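Local coordinates for ChiX (Serratia marcescens, PDB 5OPZ), which cleaves the bond between L-Ala and D-Glu in peptidoglycan stem peptides as a zinc-dependent endopeptidase required for chitinase secretion, at residues Cys109-Glu114 with Phe128-Arg133; Ser40-Ser45 with Ala96-Ala101; Val80-Ala85 with Trp92-Gln97. One frame throughout, in Å; residues are numbered along the deposited sequence.

Contact 1: residues Cys109-Glu114 with Phe128-Arg133; sequences CGIIVE and FQLTFR
The antiparallel beta hairpin at one edge of the LAS-type peptidase sheet pairs strand 113-115 with strand 127-130, and Glu114 and Gln129 form a hydrogen-bonded pair of it. Glu114 N gives to Gln129 O at 2.8 Å, and Gln129 N returns the bond to Glu114 O. The same two residues also meet through their side chains. Gln129 NE2 reaches Glu114 OE1 at 3.1 Å, coming from 40° above the carboxylate plane; the bond is bent, with 144° at the hydrogen, and the amide and carboxylate planes are turned 68° against each other. The other end of that amide, OE1, accepts from NE2 of the zinc ligand His127, which makes Gln129 a second-shell residue of the metal site. Toward the core, Val113 CG1 lies 3.7 Å from Phe128 CB, near the plane of the phenyl ring and at its edge; the ring itself stacks on Trp115. Ile111 CG2 meets Leu130 CD2 at 3.6 Å. Where the strands splay, waters take over from direct bonds: one links Ile112 O to Thr131 N, and a second gives to Glu114 OE1 at 2.6 Å while accepting from Phe132 N.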
ATOM      1  N   CYS A 109     -10.688   2.920  11.726  1.00  8.87           N
ATOM      2  CA  CYS A 109     -11.398   3.849  10.841  1.00 10.28           C
ATOM      3  C   CYS A 109     -12.716   3.330  10.336  1.00  9.22           C
ATOM      4  O   CYS A 109     -13.448   4.060   9.653  1.00 10.92           O
ATOM      5  CB  CYS A 109     -10.529   4.214   9.624  1.00 11.35           C
ATOM      6  SG  CYS A 109      -9.035   5.147  10.032  1.00 13.38           S
ATOM      7  N   GLY A 110     -13.039   2.081  10.640  1.00  8.27           N
ATOM      8  CA  GLY A 110     -14.293   1.525  10.209  1.00  7.56           C
ATOM      9  C   GLY A 110     -14.324   1.192   8.730  1.00  7.59           C
ATOM     10  O   GLY A 110     -15.408   1.241   8.107  1.00  8.67           O
ATOM     11  N   ILE A 111     -13.166   0.844   8.149  1.00  7.98           N
ATOM     12  CA  ILE A 111     -13.042   0.613   6.698  1.00  8.50           C
ATOM     13  C   ILE A 111     -12.350  -0.708   6.485  1.00  8.44           C
ATOM     14  O   ILE A 111     -11.309  -0.929   7.064  1.00 10.54           O
ATOM     15  CB  ILE A 111     -12.181   1.722   6.071  1.00 10.12           C
ATOM     16  CG1 ILE A 111     -12.873   3.074   6.189  1.00 11.91           C
ATOM     17  CG2 ILE A 111     -11.815   1.418   4.619  1.00 10.69           C
ATOM     18  CD1 ILE A 111     -11.947   4.209   5.970  1.00 11.73           C
ATOM     19  N   ILE A 112     -12.862  -1.561   5.616  1.00  8.88           N
ATOM     20  CA  ILE A 112     -12.166  -2.802   5.250  1.00  8.90           C
ATOM     21  C   ILE A 112     -11.096  -2.457   4.203  1.00  7.95           C
ATOM     22  O   ILE A 112     -11.376  -1.800   3.202  1.00  9.53           O
ATOM     23  CB  ILE A 112     -13.185  -3.841   4.742  1.00  9.64           C
ATOM     24  CG1 ILE A 112     -14.102  -4.283   5.884  1.00 12.18           C
ATOM     25  CG2 ILE A 112     -12.470  -5.021   4.116  1.00  9.20           C
ATOM     26  CD1 ILE A 112     -15.273  -5.112   5.396  1.00 13.81           C
ATOM     27  N   VAL A 113      -9.858  -2.900   4.443  1.00  7.86           N
ATOM     28  CA  VAL A 113      -8.818  -2.762   3.423  1.00  8.26           C
ATOM     29  C   VAL A 113      -8.349  -4.153   3.078  1.00  8.72           C
ATOM     30  O   VAL A 113      -7.871  -4.853   3.939  1.00 12.58           O
ATOM     31  CB  VAL A 113      -7.648  -1.863   3.898  1.00  9.63           C
ATOM     32  CG1 VAL A 113      -6.504  -1.808   2.881  1.00 10.22           C
ATOM     33  CG2 VAL A 113      -8.202  -0.476   4.215  1.00  9.89           C
ATOM     34  N   GLU A 114      -8.411  -4.522   1.810  1.00  7.13           N
ATOM     35  CA  GLU A 114      -7.960  -5.827   1.343  1.00  7.85           C
ATOM     36  C   GLU A 114      -6.470  -5.764   1.103  1.00  6.22           C
ATOM     37  O   GLU A 114      -5.947  -4.770   0.614  1.00  7.84           O
ATOM     38  CB  GLU A 114      -8.655  -6.222   0.044  1.00 10.48           C
ATOM     39  CG  GLU A 114     -10.129  -6.555   0.158  1.00 13.25           C
ATOM     40  CD  GLU A 114     -10.800  -6.812  -1.190  1.00 16.02           C
ATOM     41  OE1 GLU A 114     -10.906  -5.889  -2.034  1.00 16.71           O
ATOM     42  OE2 GLU A 114     -11.217  -7.958  -1.409  1.00 25.05           O
ATOM     43  N   PHE A 128      -2.471  -3.045  -1.181  1.00  4.07           N
ATOM     44  CA  PHE A 128      -3.641  -2.827  -0.319  1.00  4.50           C
ATOM     45  C   PHE A 128      -4.715  -2.060  -1.128  1.00  5.04           C
ATOM     46  O   PHE A 128      -4.343  -1.155  -1.904  1.00  6.24           O
ATOM     47  CB  PHE A 128      -3.313  -2.030   0.925  1.00  4.13           C
ATOM     48  CG  PHE A 128      -2.370  -2.709   1.850  1.00  4.60           C
ATOM     49  CD1 PHE A 128      -1.005  -2.675   1.657  1.00  4.81           C
ATOM     50  CD2 PHE A 128      -2.860  -3.526   2.824  1.00  4.48           C
ATOM     51  CE1 PHE A 128      -0.138  -3.289   2.543  1.00  5.15           C
ATOM     52  CE2 PHE A 128      -2.025  -4.118   3.743  1.00  5.45           C
ATOM     53  CZ  PHE A 128      -0.659  -4.034   3.578  1.00  4.97           C
ATOM     54  N   GLN A 129      -5.996  -2.353  -0.905  1.00  5.45           N
ATOM     55  CA  GLN A 129      -7.045  -1.619  -1.638  1.00  5.63           C
ATOM     56  C   GLN A 129      -8.298  -1.496  -0.813  1.00  5.45           C
ATOM     57  O   GLN A 129      -8.619  -2.346   0.004  1.00  6.36           O
ATOM     58  CB  GLN A 129      -7.365  -2.245  -3.008  1.00  6.82           C
ATOM     59  CG  GLN A 129      -7.943  -3.644  -2.910  1.00  7.97           C
ATOM     60  CD  GLN A 129      -8.188  -4.241  -4.236  1.00  8.83           C
ATOM     61  OE1 GLN A 129      -7.331  -4.234  -5.113  1.00 10.22           O
ATOM     62  NE2 GLN A 129      -9.411  -4.722  -4.443  1.00 11.56           N
ATOM     63  N   LEU A 130      -9.051  -0.448  -1.149  1.00  5.29           N
ATOM     64  CA  LEU A 130     -10.440  -0.372  -0.720  1.00  5.29           C
ATOM     65  C   LEU A 130     -11.280  -1.362  -1.538  1.00  5.55           C
ATOM     66  O   LEU A 130     -10.962  -1.653  -2.693  1.00  7.10           O
ATOM     67  CB  LEU A 130     -10.999   1.028  -0.948  1.00  5.40           C
ATOM     68  CG  LEU A 130     -10.283   2.149  -0.158  1.00  6.07           C
ATOM     69  CD1 LEU A 130     -10.788   3.514  -0.566  1.00  6.93           C
ATOM     70  CD2 LEU A 130     -10.434   1.952   1.350  1.00  7.04           C
ATOM     71  N   THR A 131     -12.329  -1.917  -0.941  1.00  6.41           N
ATOM     72  CA  THR A 131     -13.111  -2.940  -1.642  1.00  7.17           C
ATOM     73  C   THR A 131     -14.023  -2.321  -2.686  1.00  7.24           C
ATOM     74  O   THR A 131     -14.501  -1.191  -2.517  1.00  7.78           O
ATOM     75  CB  THR A 131     -13.974  -3.848  -0.744  1.00  9.59           C
ATOM     76  OG1 THR A 131     -15.053  -3.137  -0.186  1.00 11.37           O
ATOM     77  CG2 THR A 131     -13.224  -4.434   0.349  1.00  9.42           C
ATOM     78  N   PHE A 132     -14.282  -3.100  -3.733  1.00  8.13           N
ATOM     79  CA  PHE A 132     -15.310  -2.728  -4.710  1.00  9.33           C
ATOM     80  C   PHE A 132     -16.698  -2.624  -4.095  1.00 10.35           C
ATOM     81  O   PHE A 132     -17.471  -1.739  -4.498  1.00 11.76           O
ATOM     82  CB  PHE A 132     -15.323  -3.702  -5.877  1.00 10.24           C
ATOM     83  CG  PHE A 132     -14.249  -3.443  -6.902  1.00 10.44           C
ATOM     84  CD1 PHE A 132     -14.293  -2.341  -7.748  1.00 11.26           C
ATOM     85  CD2 PHE A 132     -13.189  -4.322  -7.048  1.00 12.57           C
ATOM     86  CE1 PHE A 132     -13.317  -2.122  -8.732  1.00 12.57           C
ATOM     87  CE2 PHE A 132     -12.211  -4.123  -8.033  1.00 13.96           C
ATOM     88  CZ  PHE A 132     -12.261  -2.990  -8.841  1.00 14.01           C
ATOM     89  N   ARG A 133     -17.019  -3.506  -3.142  0.70 10.21           N
ATOM     90  CA  ARG A 133     -18.342  -3.461  -2.497  0.70 11.42           C
ATOM     91  C   ARG A 133     -18.564  -2.156  -1.720  0.70 10.17           C
ATOM     92  O   ARG A 133     -19.612  -1.503  -1.846  0.70 10.63           O
ATOM     93  CB  ARG A 133     -18.593  -4.660  -1.582  0.70 13.37           C
ATOM     94  CG  ARG A 133     -18.638  -6.000  -2.326  0.70 13.83           C
ATOM     95  CD  ARG A 133     -18.446  -7.171  -1.364  0.70 17.70           C
ATOM     96  NE  ARG A 133     -18.504  -8.512  -1.982  0.70 20.48           N
ATOM     97  CZ  ARG A 133     -19.576  -9.107  -2.511  0.70 20.43           C
ATOM     98  NH1 ARG A 133     -19.439 -10.328  -3.015  0.70 24.64           N
ATOM     99  NH2 ARG A 133     -20.767  -8.525  -2.578  0.70 18.03           N
TER
HETATM  100  O   HOH W   1     -13.388  -1.028   1.683  1.00  9.20           O
HETATM  101  O   HOH W   2     -12.819  -5.598  -3.838  1.00 14.36           O

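Contact 2: residues Ser40-Ser45 with Ala96-Ala101; sequences SLVPFS and AQIAVA
Ile98 lays its CG2 methyl over one face of the Phe44 ring, 4.0 Å from the centroid and only 11° off the ring normal, a CH-pi contact close to the ring centre. This is helix-on-sheet packing: helix 92-109 lies against the beginning of edge strand 44-48 and the loop that leads into it from helix 27-39. Both branches of the isoleucine are used. CG2 stands anti to the backbone N and goes to the ring face, while the longer branch, with CG1 anti to the carbonyl carbon (chi1 -63°), carries CD1 to within 3.6 Å of Phe44 CB. Phe44 is thus gripped at its stem as well as over its ring. Its side chain is packed between helix 92-109 and Ile33, Ala36 and Leu37 of helix 27-39, on the face of the sheet, where it also touches Val80 of the adjacent strand.

Two residues earlier, Val42 meets the helix as well. Its CG2 methyl lies 3.7 Å from Gln97 CB and at the same time sits over the flat face of the carboxamide, almost directly above Gln97 CD; the two side chains run nearly at right angles. Its CB faces Ile98 CG1 at a looser 4.1 Å.

At the end of helix 27-39 the packing becomes close through small groups: Ser40 CB meets Ala101 CB at 3.7 Å. The serine hydroxyl is turned back into its own loop, giving OG to Val42 O at 2.7 Å and bracing the bend, with the donor tilted 26° from the carbonyl plane. The polar link between loop and helix is supplied by water, which accepts from Leu41 N at 3.1 Å and donates to Gln97 O at 2.8 Å.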
ATOM      1  N   SER A  40       3.073   0.581  12.487  1.00  7.86           N
ATOM      2  CA  SER A  40       3.950  -0.464  11.963  1.00  7.20           C
ATOM      3  C   SER A  40       5.310  -0.519  12.648  1.00  7.91           C
ATOM      4  O   SER A  40       5.947   0.509  12.806  1.00 10.90           O
ATOM      5  CB  SER A  40       4.183  -0.235  10.484  1.00  6.72           C
ATOM      6  OG  SER A  40       4.918  -1.309   9.935  1.00  7.69           O
ATOM      7  N   LEU A  41       5.746  -1.718  13.032  1.00  8.03           N
ATOM      8  CA  LEU A  41       7.125  -1.904  13.506  1.00  8.97           C
ATOM      9  C   LEU A  41       8.152  -1.751  12.381  1.00  7.82           C
ATOM     10  O   LEU A  41       9.308  -1.543  12.627  1.00  9.45           O
ATOM     11  CB  LEU A  41       7.274  -3.272  14.229  1.00 10.76           C
ATOM     12  CG  LEU A  41       6.820  -3.387  15.688  1.00 13.06           C
ATOM     13  CD1 LEU A  41       7.787  -2.604  16.572  1.00 15.11           C
ATOM     14  CD2 LEU A  41       5.390  -2.955  15.942  1.00 13.65           C
ATOM     15  N   VAL A  42       7.713  -1.973  11.168  1.00  7.88           N
ATOM     16  CA  VAL A  42       8.537  -1.955   9.977  1.00  7.41           C
ATOM     17  C   VAL A  42       8.289  -0.642   9.261  1.00  6.11           C
ATOM     18  O   VAL A  42       7.170  -0.394   8.807  1.00  7.32           O
ATOM     19  CB  VAL A  42       8.125  -3.132   9.059  1.00  7.59           C
ATOM     20  CG1 VAL A  42       8.906  -3.085   7.767  1.00  8.73           C
ATOM     21  CG2 VAL A  42       8.345  -4.424   9.809  1.00  8.96           C
ATOM     22  N   PRO A  43       9.317   0.174   9.084  1.00  5.86           N
ATOM     23  CA  PRO A  43       9.137   1.365   8.253  1.00  6.15           C
ATOM     24  C   PRO A  43       8.760   0.992   6.828  1.00  5.86           C
ATOM     25  O   PRO A  43       9.186  -0.050   6.323  1.00  6.09           O
ATOM     26  CB  PRO A  43      10.516   2.025   8.272  1.00  7.30           C
ATOM     27  CG  PRO A  43      11.229   1.434   9.433  1.00  7.69           C
ATOM     28  CD  PRO A  43      10.730   0.009   9.453  1.00  6.63           C
ATOM     29  N   PHE A  44       7.953   1.837   6.190  1.00  5.76           N
ATOM     30  CA  PHE A  44       7.529   1.610   4.813  1.00  6.15           C
ATOM     31  C   PHE A  44       7.201   2.908   4.144  1.00  6.42           C
ATOM     32  O   PHE A  44       6.895   3.910   4.823  1.00  6.78           O
ATOM     33  CB  PHE A  44       6.347   0.612   4.758  1.00  6.49           C
ATOM     34  CG  PHE A  44       5.036   1.166   5.276  1.00  6.76           C
ATOM     35  CD1 PHE A  44       4.688   1.054   6.625  1.00  7.31           C
ATOM     36  CD2 PHE A  44       4.122   1.708   4.407  1.00  6.58           C
ATOM     37  CE1 PHE A  44       3.473   1.530   7.087  1.00  7.73           C
ATOM     38  CE2 PHE A  44       2.906   2.165   4.883  1.00  8.40           C
ATOM     39  CZ  PHE A  44       2.581   2.084   6.216  1.00  8.01           C
ATOM     40  N   SER A  45       7.262   2.895   2.829  1.00  7.32           N
ATOM     41  CA  SER A  45       6.738   3.956   2.014  1.00  8.47           C
ATOM     42  C   SER A  45       5.702   3.428   1.064  1.00  8.47           C
ATOM     43  O   SER A  45       5.490   2.254   0.940  1.00  8.09           O
ATOM     44  CB  SER A  45       7.889   4.689   1.291  1.00 10.18           C
ATOM     45  OG  SER A  45       7.430   5.826   0.561  1.00 13.32           O
ATOM     46  N   ALA A  96       4.003  -8.758   6.011  1.00  5.81           N
ATOM     47  CA  ALA A  96       3.042  -9.272   7.005  1.00  7.46           C
ATOM     48  C   ALA A  96       2.916  -8.321   8.197  1.00  7.27           C
ATOM     49  O   ALA A  96       1.812  -8.106   8.724  1.00  8.32           O
ATOM     50  CB  ALA A  96       3.379 -10.685   7.417  1.00  8.61           C
ATOM     51  N   GLN A  97       4.054  -7.768   8.601  1.00  7.11           N
ATOM     52  CA  GLN A  97       4.022  -6.833   9.726  1.00  6.68           C
ATOM     53  C   GLN A  97       3.373  -5.541   9.363  1.00  6.52           C
ATOM     54  O   GLN A  97       2.646  -4.972  10.187  1.00  7.20           O
ATOM     55  CB  GLN A  97       5.432  -6.608  10.257  1.00  8.74           C
ATOM     56  CG  GLN A  97       6.027  -7.829  10.945  1.00 10.75           C
ATOM     57  CD  GLN A  97       7.324  -7.537  11.652  1.00 13.96           C
ATOM     58  OE1 GLN A  97       7.322  -6.825  12.623  1.00 15.17           O
ATOM     59  NE2 GLN A  97       8.427  -8.107  11.164  1.00 16.21           N
ATOM     60  N   ILE A  98       3.685  -5.042   8.174  1.00  5.79           N
ATOM     61  CA  ILE A  98       2.989  -3.855   7.669  1.00  5.38           C
ATOM     62  C   ILE A  98       1.476  -4.097   7.668  1.00  5.73           C
ATOM     63  O   ILE A  98       0.693  -3.200   8.050  1.00  6.04           O
ATOM     64  CB  ILE A  98       3.493  -3.367   6.297  1.00  5.63           C
ATOM     65  CG1 ILE A  98       4.945  -2.945   6.418  1.00  6.47           C
ATOM     66  CG2 ILE A  98       2.620  -2.250   5.739  1.00  5.63           C
ATOM     67  CD1 ILE A  98       5.674  -2.946   5.100  1.00  7.39           C
ATOM     68  N   ALA A  99       1.042  -5.254   7.185  1.00  6.90           N
ATOM     69  CA  ALA A  99      -0.377  -5.539   7.103  1.00  6.66           C
ATOM     70  C   ALA A  99      -1.028  -5.592   8.481  1.00  6.43           C
ATOM     71  O   ALA A  99      -2.202  -5.277   8.570  1.00  6.68           O
ATOM     72  CB  ALA A  99      -0.626  -6.817   6.334  1.00  7.78           C
ATOM     73  N   VAL A 100      -0.315  -5.992   9.539  1.00  6.24           N
ATOM     74  CA  VAL A 100      -0.885  -5.911  10.910  1.00  7.16           C
ATOM     75  C   VAL A 100      -1.276  -4.455  11.202  1.00  6.51           C
ATOM     76  O   VAL A 100      -2.356  -4.178  11.756  1.00  7.92           O
ATOM     77  CB  VAL A 100       0.103  -6.411  11.971  1.00  8.26           C
ATOM     78  CG1 VAL A 100      -0.291  -6.068  13.388  1.00 10.55           C
ATOM     79  CG2 VAL A 100       0.248  -7.901  11.810  1.00  8.80           C
ATOM     80  N   ALA A 101      -0.352  -3.540  10.907  1.00  5.91           N
ATOM     81  CA  ALA A 101      -0.567  -2.136  11.138  1.00  5.68           C
ATOM     82  C   ALA A 101      -1.732  -1.592  10.291  1.00  4.83           C
ATOM     83  O   ALA A 101      -2.537  -0.811  10.796  1.00  6.41           O
ATOM     84  CB  ALA A 101       0.686  -1.373  10.854  1.00  5.86           C
TER
HETATM   85  O   HOH W   3       3.755  -3.993  12.600  1.00 10.66           O

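Contact 3: residues Val80-Ala85 with Trp92-Gln97; sequences VVAMPA and WDYYAQ
One direct hydrogen bond joins the two segments, and it pairs a side chain with backbone: Ala82 N gives to Tyr95 OH at 2.9 Å, almost straight, with an angle of 174° at the hydrogen. The same hydroxyl is hydrogen-bonded to Ser89 O in the connecting loop. Two backbone groups therefore hold the phenol oxygen, fixing the far end of a buried ring at the end of strand 77-82.

The Tyr95 ring extends from the helix across the strand, and its hydroxyl end meets the Ala82 amide. At its edge, in the ring plane, lies Val80 O, 3.5 Å from Tyr95 CE2. Val80 CG2 is 4.1 Å from Tyr95 CD2, the two side chains running antiparallel alongside each other.

Apolar packing continues with Tyr94. Ala82 CB meets Tyr94 CB at 3.7 Å, beside the stem of the tyrosine, and the same methyl is 3.8 Å from Tyr95 CZ, so this small residue fits between the two tyrosines. Farther out, Pro84 crosses Tyr94 at about a right angle. Its CG sits over one face of the phenol, 3.9 Å from the centroid and 21° off the ring normal, offset toward the CZ end: a proline CH-pi contact.

Strand 80-82 and helix segment 92-97 run at 121° to each other, with a closest approach of their axes of 8.6 Å. After strand 77-82 and a short loop, helix 92-109 folds back onto the sheet face next to its own strand, forming a helix-on-sheet layer of the zinc peptidase fold.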
ATOM      1  N   VAL A  80       2.886  -0.729  -1.124  1.00  5.77           N
ATOM      2  CA  VAL A  80       3.864  -0.279  -0.166  1.00  6.38           C
ATOM      3  C   VAL A  80       5.194  -0.985  -0.420  1.00  6.64           C
ATOM      4  O   VAL A  80       5.263  -2.033  -1.033  1.00  6.92           O
ATOM      5  CB  VAL A  80       3.446  -0.508   1.304  1.00  6.41           C
ATOM      6  CG1 VAL A  80       2.102   0.154   1.586  1.00  7.17           C
ATOM      7  CG2 VAL A  80       3.368  -1.976   1.650  1.00  6.25           C
ATOM      8  N   VAL A  81       6.249  -0.345   0.039  1.00  6.55           N
ATOM      9  CA  VAL A  81       7.582  -0.913   0.002  1.00  6.60           C
ATOM     10  C   VAL A  81       8.158  -0.862   1.425  1.00  5.87           C
ATOM     11  O   VAL A  81       8.208   0.229   2.054  1.00  7.52           O
ATOM     12  CB  VAL A  81       8.507  -0.237  -1.026  1.00  7.96           C
ATOM     13  CG1 VAL A  81       8.664   1.222  -0.796  1.00  8.92           C
ATOM     14  CG2 VAL A  81       9.862  -0.926  -1.070  1.00  8.70           C
ATOM     15  N   ALA A  82       8.601  -2.035   1.923  1.00  6.23           N
ATOM     16  CA  ALA A  82       9.219  -2.084   3.270  1.00  6.59           C
ATOM     17  C   ALA A  82      10.617  -1.465   3.215  1.00  6.52           C
ATOM     18  O   ALA A  82      11.373  -1.745   2.280  1.00  6.99           O
ATOM     19  CB  ALA A  82       9.331  -3.503   3.728  1.00  7.46           C
ATOM     20  N   MET A  83      10.918  -0.650   4.228  0.70  7.38           N
ATOM     21  CA  MET A  83      12.166   0.126   4.294  0.70  7.56           C
ATOM     22  C   MET A  83      12.904  -0.080   5.630  0.70  7.44           C
ATOM     23  O   MET A  83      13.206   0.888   6.323  0.70  8.30           O
ATOM     24  CB  MET A  83      11.830   1.631   4.160  0.70  9.88           C
ATOM     25  CG  MET A  83      11.160   2.086   2.899  0.70 12.33           C
ATOM     26  SD  MET A  83      12.194   1.785   1.489  0.70 14.27           S
ATOM     27  CE  MET A  83      13.543   2.924   1.784  0.70 13.91           C
ATOM     28  N   PRO A  84      13.116  -1.336   6.048  1.00  7.17           N
ATOM     29  CA  PRO A  84      13.809  -1.556   7.308  1.00  7.30           C
ATOM     30  C   PRO A  84      15.185  -0.872   7.323  1.00  8.03           C
ATOM     31  O   PRO A  84      15.981  -1.039   6.379  1.00  9.80           O
ATOM     32  CB  PRO A  84      13.934  -3.080   7.375  1.00  7.91           C
ATOM     33  CG  PRO A  84      13.842  -3.532   5.939  1.00  7.93           C
ATOM     34  CD  PRO A  84      12.895  -2.592   5.310  1.00  7.23           C
ATOM     35  N   ALA A  85      15.392  -0.074   8.356  1.00  9.22           N
ATOM     36  CA  ALA A  85      16.645   0.650   8.501  1.00 10.74           C
ATOM     37  C   ALA A  85      16.960   1.523   7.285  1.00 10.62           C
ATOM     38  O   ALA A  85      18.117   1.812   6.970  1.00 11.86           O
ATOM     39  CB  ALA A  85      17.802  -0.291   8.841  1.00 12.25           C
ATOM     40  N   TRP A  92       8.892 -11.269   2.625  1.00 11.68           N
ATOM     41  CA  TRP A  92       7.478 -11.436   2.995  1.00 11.17           C
ATOM     42  C   TRP A  92       7.147 -10.975   4.408  1.00 10.41           C
ATOM     43  O   TRP A  92       6.157 -10.313   4.613  1.00  9.30           O
ATOM     44  CB  TRP A  92       7.079 -12.928   2.865  1.00 11.92           C
ATOM     45  CG  TRP A  92       5.734 -13.248   3.434  1.00 14.07           C
ATOM     46  CD1 TRP A  92       5.471 -13.742   4.680  1.00 16.15           C
ATOM     47  CD2 TRP A  92       4.464 -13.012   2.826  1.00 16.96           C
ATOM     48  NE1 TRP A  92       4.123 -13.831   4.878  1.00 16.09           N
ATOM     49  CE2 TRP A  92       3.474 -13.382   3.764  1.00 15.25           C
ATOM     50  CE3 TRP A  92       4.066 -12.511   1.583  1.00 20.25           C
ATOM     51  CZ2 TRP A  92       2.111 -13.343   3.465  1.00 19.74           C
ATOM     52  CZ3 TRP A  92       2.719 -12.419   1.301  1.00 21.51           C
ATOM     53  CH2 TRP A  92       1.757 -12.853   2.231  1.00 17.47           C
ATOM     54  N   ASP A  93       7.964 -11.358   5.373  1.00 10.14           N
ATOM     55  CA  ASP A  93       7.639 -11.076   6.755  1.00  9.86           C
ATOM     56  C   ASP A  93       7.475  -9.601   7.060  1.00  7.64           C
ATOM     57  O   ASP A  93       6.656  -9.222   7.895  1.00  8.96           O
ATOM     58  CB  ASP A  93       8.637 -11.725   7.745  1.00 12.46           C
ATOM     59  CG  ASP A  93       8.272 -13.119   8.051  1.00 17.54           C
ATOM     60  OD1 ASP A  93       7.078 -13.354   8.252  1.00 22.60           O
ATOM     61  OD2 ASP A  93       9.171 -13.963   8.064  1.00 24.99           O
ATOM     62  N   TYR A  94       8.223  -8.760   6.362  1.00  6.05           N
ATOM     63  CA  TYR A  94       8.090  -7.323   6.547  1.00  6.32           C
ATOM     64  C   TYR A  94       6.687  -6.848   6.144  1.00  6.25           C
ATOM     65  O   TYR A  94       6.066  -6.036   6.832  1.00  6.89           O
ATOM     66  CB  TYR A  94       9.150  -6.562   5.765  1.00  6.39           C
ATOM     67  CG  TYR A  94      10.589  -6.697   6.255  1.00  7.48           C
ATOM     68  CD1 TYR A  94      10.921  -6.310   7.538  1.00  7.79           C
ATOM     69  CD2 TYR A  94      11.592  -7.109   5.431  1.00  8.79           C
ATOM     70  CE1 TYR A  94      12.191  -6.378   8.004  1.00  9.09           C
ATOM     71  CE2 TYR A  94      12.896  -7.218   5.879  1.00  9.62           C
ATOM     72  CZ  TYR A  94      13.183  -6.866   7.176  1.00  9.59           C
ATOM     73  OH  TYR A  94      14.486  -6.925   7.581  1.00 11.56           O
ATOM     74  N   TYR A  95       6.209  -7.373   5.016  1.00  6.45           N
ATOM     75  CA  TYR A  95       4.874  -7.031   4.521  1.00  6.36           C
ATOM     76  C   TYR A  95       3.788  -7.586   5.410  1.00  5.91           C
ATOM     77  O   TYR A  95       2.759  -6.927   5.617  1.00  6.74           O
ATOM     78  CB  TYR A  95       4.715  -7.520   3.050  1.00  7.26           C
ATOM     79  CG  TYR A  95       5.674  -6.756   2.192  1.00  6.65           C
ATOM     80  CD1 TYR A  95       7.000  -7.175   2.047  1.00  7.35           C
ATOM     81  CD2 TYR A  95       5.325  -5.532   1.644  1.00  5.95           C
ATOM     82  CE1 TYR A  95       7.920  -6.394   1.421  1.00  7.17           C
ATOM     83  CE2 TYR A  95       6.227  -4.775   0.965  1.00  6.23           C
ATOM     84  CZ  TYR A  95       7.556  -5.199   0.866  1.00  6.11           C
ATOM     85  OH  TYR A  95       8.475  -4.358   0.262  1.00  7.11           O
ATOM     86  N   ALA A  96       4.003  -8.758   6.011  1.00  5.81           N
ATOM     87  CA  ALA A  96       3.042  -9.272   7.005  1.00  7.46           C
ATOM     88  C   ALA A  96       2.916  -8.321   8.197  1.00  7.27           C
ATOM     89  O   ALA A  96       1.812  -8.106   8.724  1.00  8.32           O
ATOM     90  CB  ALA A  96       3.379 -10.685   7.417  1.00  8.61           C
ATOM     91  N   GLN A  97       4.054  -7.768   8.601  1.00  7.11           N
ATOM     92  CA  GLN A  97       4.022  -6.833   9.726  1.00  6.68           C
ATOM     93  C   GLN A  97       3.373  -5.541   9.363  1.00  6.52           C
ATOM     94  O   GLN A  97       2.646  -4.972  10.187  1.00  7.20           O
ATOM     95  CB  GLN A  97       5.432  -6.608  10.257  1.00  8.74           C
ATOM     96  CG  GLN A  97       6.027  -7.829  10.945  1.00 10.75           C
ATOM     97  CD  GLN A  97       7.324  -7.537  11.652  1.00 13.96           C
ATOM     98  OE1 GLN A  97       7.322  -6.825  12.623  1.00 15.17           O
ATOM     99  NE2 GLN A  97       8.427  -8.107  11.164  1.00 16.21           N
TER

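From the N terminus, the first partner reached is 40-45, the loop and strand start after helix 27-39; it waits through helix 53-62 and strand 77-82 until helix 92-109 closes contact 2. Contact 3 nests inside that long loop: 80-85 finds 92-97 after a short connection, ending on the same helix and sharing Ala96 and Gln97. The two are also joined through the sheet, where strands 44-48 and 77-82 are neighbours. Contact 1 follows in series, closing the hairpin 113-115/127-130 after the helix ends. Phe128 reaches back to both, touching Ala99 and Val80, so helix 92-109 is packed against the sheet from edge strand to hairpin.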